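PDB 3UMA: glutathione-dependent peroxiredoxin from Sinorhizobium meliloti, which probably reduces hydrogen peroxide and organic hydroperoxides to water and alcohols at the expense of glutathione, as a thiol peroxidase of the Prx5 subfamily. Local coordinates for residues L53-A67 with I87-N101. Numbering follows the deposited sequence.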
# COMPACT_ATOMS: atom_id res chain seq x y z
N LEU A 53 10.60 -7.89 -0.58
CA LEU A 53 10.18 -6.57 -0.14
C LEU A 53 10.45 -6.37 1.35
O LEU A 53 10.99 -5.35 1.74
CB LEU A 53 8.70 -6.31 -0.45
CG LEU A 53 8.25 -4.87 -0.21
CD1 LEU A 53 9.14 -3.87 -0.98
CD2 LEU A 53 6.78 -4.70 -0.59
N PHE A 54 10.08 -7.35 2.15
CA PHE A 54 10.01 -7.16 3.60
C PHE A 54 11.15 -7.77 4.45
O PHE A 54 11.44 -7.27 5.54
CB PHE A 54 8.66 -7.66 4.12
CG PHE A 54 7.49 -6.90 3.57
CD1 PHE A 54 7.20 -5.62 4.03
CD2 PHE A 54 6.67 -7.47 2.59
CE1 PHE A 54 6.11 -4.91 3.53
CE2 PHE A 54 5.57 -6.75 2.08
CZ PHE A 54 5.31 -5.47 2.55
N LYS A 55 11.78 -8.83 3.97
CA LYS A 55 12.66 -9.60 4.85
C LYS A 55 13.94 -8.87 5.18
O LYS A 55 14.62 -8.36 4.29
CB LYS A 55 12.93 -11.01 4.32
CG LYS A 55 11.74 -11.99 4.40
CD LYS A 55 10.87 -11.82 5.65
CE LYS A 55 10.66 -13.16 6.37
NZ LYS A 55 9.45 -13.16 7.26
N GLY A 56 14.25 -8.82 6.47
CA GLY A 56 15.44 -8.14 6.96
C GLY A 56 15.31 -6.64 6.80
O GLY A 56 16.31 -5.93 6.80
N LYS A 57 14.06 -6.16 6.65
CA LYS A 57 13.83 -4.75 6.34
C LYS A 57 12.73 -4.11 7.21
O LYS A 57 11.90 -4.80 7.80
CB LYS A 57 13.54 -4.55 4.85
CG LYS A 57 14.75 -4.73 3.92
CD LYS A 57 14.35 -5.39 2.59
CE LYS A 57 14.46 -4.45 1.39
NZ LYS A 57 13.15 -3.78 1.02
N ARG A 58 12.77 -2.79 7.30
CA ARG A 58 11.72 -2.02 7.96
C ARG A 58 11.03 -1.27 6.84
O ARG A 58 11.64 -0.41 6.22
CB ARG A 58 12.33 -1.04 8.97
CG ARG A 58 11.37 -0.48 10.00
CD ARG A 58 12.11 -0.13 11.32
NE ARG A 58 11.23 0.48 12.33
CZ ARG A 58 11.24 1.77 12.66
NH1 ARG A 58 12.07 2.61 12.06
NH2 ARG A 58 10.41 2.23 13.59
N VAL A 59 9.78 -1.62 6.57
CA VAL A 59 9.06 -1.12 5.39
C VAL A 59 7.74 -0.40 5.76
O VAL A 59 7.00 -0.86 6.61
CB VAL A 59 8.80 -2.26 4.37
CG1 VAL A 59 8.03 -1.78 3.15
CG2 VAL A 59 10.13 -2.91 3.93
N VAL A 60 7.49 0.74 5.13
CA VAL A 60 6.20 1.40 5.25
C VAL A 60 5.35 0.98 4.05
O VAL A 60 5.74 1.24 2.92
CB VAL A 60 6.34 2.93 5.28
CG1 VAL A 60 4.98 3.62 5.02
CG2 VAL A 60 6.89 3.36 6.63
N LEU A 61 4.26 0.27 4.31
CA LEU A 61 3.33 -0.12 3.26
C LEU A 61 2.03 0.65 3.43
O LEU A 61 1.43 0.61 4.50
CB LEU A 61 3.01 -1.63 3.32
CG LEU A 61 1.97 -2.16 2.31
CD1 LEU A 61 2.47 -2.05 0.86
CD2 LEU A 61 1.58 -3.59 2.60
N PHE A 62 1.58 1.33 2.38
CA PHE A 62 0.21 1.82 2.41
C PHE A 62 -0.63 1.31 1.24
O PHE A 62 -0.12 1.16 0.14
CB PHE A 62 0.12 3.36 2.58
CG PHE A 62 0.70 4.15 1.43
CD1 PHE A 62 2.08 4.25 1.25
CD2 PHE A 62 -0.13 4.85 0.58
CE1 PHE A 62 2.61 4.99 0.21
CE2 PHE A 62 0.39 5.63 -0.47
CZ PHE A 62 1.75 5.70 -0.65
N ALA A 63 -1.90 1.04 1.51
CA ALA A 63 -2.82 0.56 0.49
C ALA A 63 -3.87 1.61 0.14
O ALA A 63 -4.35 2.34 1.01
CB ALA A 63 -3.49 -0.70 0.92
N VAL A 64 -4.23 1.67 -1.14
CA VAL A 64 -5.24 2.62 -1.62
C VAL A 64 -6.37 1.86 -2.35
O VAL A 64 -6.12 0.83 -2.99
CB VAL A 64 -4.61 3.70 -2.56
CG1 VAL A 64 -3.52 4.52 -1.84
CG2 VAL A 64 -4.00 3.07 -3.82
N PRO A 65 -7.62 2.37 -2.26
CA PRO A 65 -8.70 1.80 -3.07
C PRO A 65 -8.44 1.86 -4.57
O PRO A 65 -8.82 0.95 -5.28
CB PRO A 65 -9.91 2.67 -2.69
CG PRO A 65 -9.66 2.94 -1.23
CD PRO A 65 -8.15 3.21 -1.17
N GLY A 66 -7.75 2.88 -5.07
CA GLY A 66 -7.62 2.95 -6.51
C GLY A 66 -6.67 3.99 -7.01
O GLY A 66 -6.75 5.14 -6.62
N ALA A 67 -5.77 3.57 -7.90
CA ALA A 67 -4.99 4.51 -8.67
C ALA A 67 -5.90 5.53 -9.38
O ALA A 67 -6.98 5.17 -9.87
CB ALA A 67 -4.15 3.76 -9.69
N ILE A 87 10.77 10.14 6.00
CA ILE A 87 10.43 8.78 6.42
C ILE A 87 11.65 7.87 6.34
O ILE A 87 11.97 7.18 7.31
CB ILE A 87 9.21 8.18 5.63
CG1 ILE A 87 7.89 8.84 6.07
CG2 ILE A 87 9.13 6.66 5.82
CD1 ILE A 87 6.68 8.56 5.13
N LEU A 88 12.33 7.87 5.20
CA LEU A 88 13.53 7.05 5.02
C LEU A 88 14.63 7.39 6.05
O LEU A 88 15.38 6.50 6.46
CB LEU A 88 14.08 7.16 3.59
CG LEU A 88 13.15 6.68 2.46
CD1 LEU A 88 13.79 6.89 1.10
CD2 LEU A 88 12.73 5.21 2.63
N ALA A 89 14.68 8.65 6.48
CA ALA A 89 15.70 9.08 7.44
C ALA A 89 15.38 8.63 8.86
O ALA A 89 16.19 8.84 9.77
CB ALA A 89 15.90 10.59 7.39
N ARG A 90 14.22 8.01 9.06
CA ARG A 90 13.89 7.50 10.38
C ARG A 90 13.98 5.99 10.50
O ARG A 90 13.22 5.37 11.25
CB ARG A 90 12.52 8.02 10.85
CG ARG A 90 12.55 9.44 11.40
CD ARG A 90 11.37 9.69 12.33
NE ARG A 90 11.65 10.71 13.34
CZ ARG A 90 12.24 10.48 14.52
NH1 ARG A 90 12.63 9.25 14.85
NH2 ARG A 90 12.45 11.48 15.37
N GLY A 91 14.92 5.38 9.79
CA GLY A 91 15.17 3.94 9.93
C GLY A 91 14.22 3.08 9.12
O GLY A 91 13.89 1.96 9.51
N VAL A 92 13.79 3.60 7.98
CA VAL A 92 12.90 2.86 7.10
C VAL A 92 13.68 2.61 5.84
O VAL A 92 14.23 3.54 5.24
CB VAL A 92 11.62 3.68 6.79
CG1 VAL A 92 10.86 3.09 5.61
CG2 VAL A 92 10.73 3.77 8.04
N ASP A 93 13.72 1.35 5.41
CA ASP A 93 14.47 1.00 4.21
C ASP A 93 13.72 1.27 2.91
O ASP A 93 14.34 1.64 1.91
CB ASP A 93 14.89 -0.47 4.26
CG ASP A 93 15.68 -0.80 5.50
OD1 ASP A 93 16.68 -0.11 5.73
OD2 ASP A 93 15.28 -1.71 6.24
N ASP A 94 12.39 1.07 2.93
CA ASP A 94 11.60 1.16 1.69
C ASP A 94 10.17 1.65 1.93
O ASP A 94 9.61 1.50 3.01
CB ASP A 94 11.54 -0.22 1.03
CG ASP A 94 11.82 -0.18 -0.47
OD1 ASP A 94 11.67 0.90 -1.10
OD2 ASP A 94 12.20 -1.25 -1.01
N ILE A 95 9.57 2.24 0.89
CA ILE A 95 8.15 2.59 0.94
C ILE A 95 7.44 2.00 -0.27
O ILE A 95 7.95 2.08 -1.40
CB ILE A 95 7.94 4.12 0.99
CG1 ILE A 95 8.76 4.76 2.11
CG2 ILE A 95 6.42 4.45 1.16
CD1 ILE A 95 8.88 6.28 2.00
N ALA A 96 6.27 1.41 -0.02
CA ALA A 96 5.45 0.82 -1.07
C ALA A 96 4.00 1.23 -0.94
O ALA A 96 3.48 1.31 0.16
CB ALA A 96 5.54 -0.69 -1.04
N VAL A 97 3.36 1.48 -2.08
CA VAL A 97 1.91 1.57 -2.18
C VAL A 97 1.40 0.33 -2.93
O VAL A 97 2.02 -0.11 -3.89
CB VAL A 97 1.44 2.89 -2.88
CG1 VAL A 97 2.01 3.02 -4.30
CG2 VAL A 97 -0.11 3.04 -2.85
N VAL A 98 0.30 -0.23 -2.46
CA VAL A 98 -0.33 -1.36 -3.12
C VAL A 98 -1.77 -0.99 -3.46
O VAL A 98 -2.43 -0.28 -2.68
CB VAL A 98 -0.27 -2.65 -2.25
CG1 VAL A 98 -0.96 -2.48 -0.93
CG2 VAL A 98 -0.85 -3.89 -3.00
N ALA A 99 -2.26 -1.46 -4.61
CA ALA A 99 -3.68 -1.25 -5.00
C ALA A 99 -4.17 -2.42 -5.83
O ALA A 99 -3.37 -3.07 -6.51
CB ALA A 99 -3.83 0.01 -5.79
N VAL A 100 -5.48 -2.67 -5.76
CA VAL A 100 -6.14 -3.62 -6.64
C VAL A 100 -6.41 -2.90 -7.97
O VAL A 100 -7.51 -2.44 -8.23
CB VAL A 100 -7.42 -4.20 -5.99
CG1 VAL A 100 -8.14 -5.21 -6.92
CG2 VAL A 100 -7.08 -4.85 -4.62
N ASN A 101 -5.34 -2.74 -8.75
CA ASN A 101 -5.34 -2.22 -10.13
C ASN A 101 -4.37 -3.09 -10.94
O ASN A 101 -3.44 -3.68 -10.36
CB ASN A 101 -4.79 -0.78 -10.19
CG ASN A 101 -5.83 0.30 -9.81
OD1 ASN A 101 -6.78 0.56 -10.56
ND2 ASN A 101 -5.64 0.92 -8.66
O HOH W 1 -7.27 -1.20 -4.06
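Arg58 and Asp93 hold each other by two hydrogen bonds, one between their backbones and one from the Arg58 backbone N to the Asp93 carboxylate. Asp93 N donates to Arg58 O at 2.8 Å, and Arg58 N returns a nearly straight bond (167°) to Asp93 OD2. The carboxylate takes this N-H on its anti side, with the donor 25° out of its plane. The Arg58 guanidinium turns its edge to the carbonyls of Arg90 and Gly91; both NH1 bonds are weak, and its stronger partner is Glu156. Lys57 NZ bonds Leu53 O at 2.8 Å and makes a long salt bridge of 3.4 Å to Asp94 OD2, which His120 also holds.

Beyond this polar end, strands 58-64 and 94-99 run parallel in the central sheet of the thioredoxin fold. Their ladder includes Phe62 N to Ala96 O at 2.9 Å. Phe62 CG sits between its own N and carbonyl carbon (chi1 64°), which lays the ring over Val97. Val97 CB makes a CH-pi contact 3.9 Å from the ring centroid, while Ile95 CG2 meets the ring edge. Tyr80 and His76 of helix 70-82 pack on the same ring. Replacing Phe62 by an alanine would remove the ring, which is likely to leave Val97 without its aromatic cover and open a gap under helix 70-82. On the opposite face, Leu61 CD1 reaches Ala96 CB at 3.9 Å.

Val64 CG2 touches Ala99 CB at 3.6 Å, and Val64 also packs on Cys72, the predicted peroxidatic cysteine. A water joins Val64 O to Val100 N past the ladder. Polar and charged groups thus tie the strand starts, while the face with Val60, Phe62 and Val64 packs against helix 70-82, which carries the probable active-site cysteine.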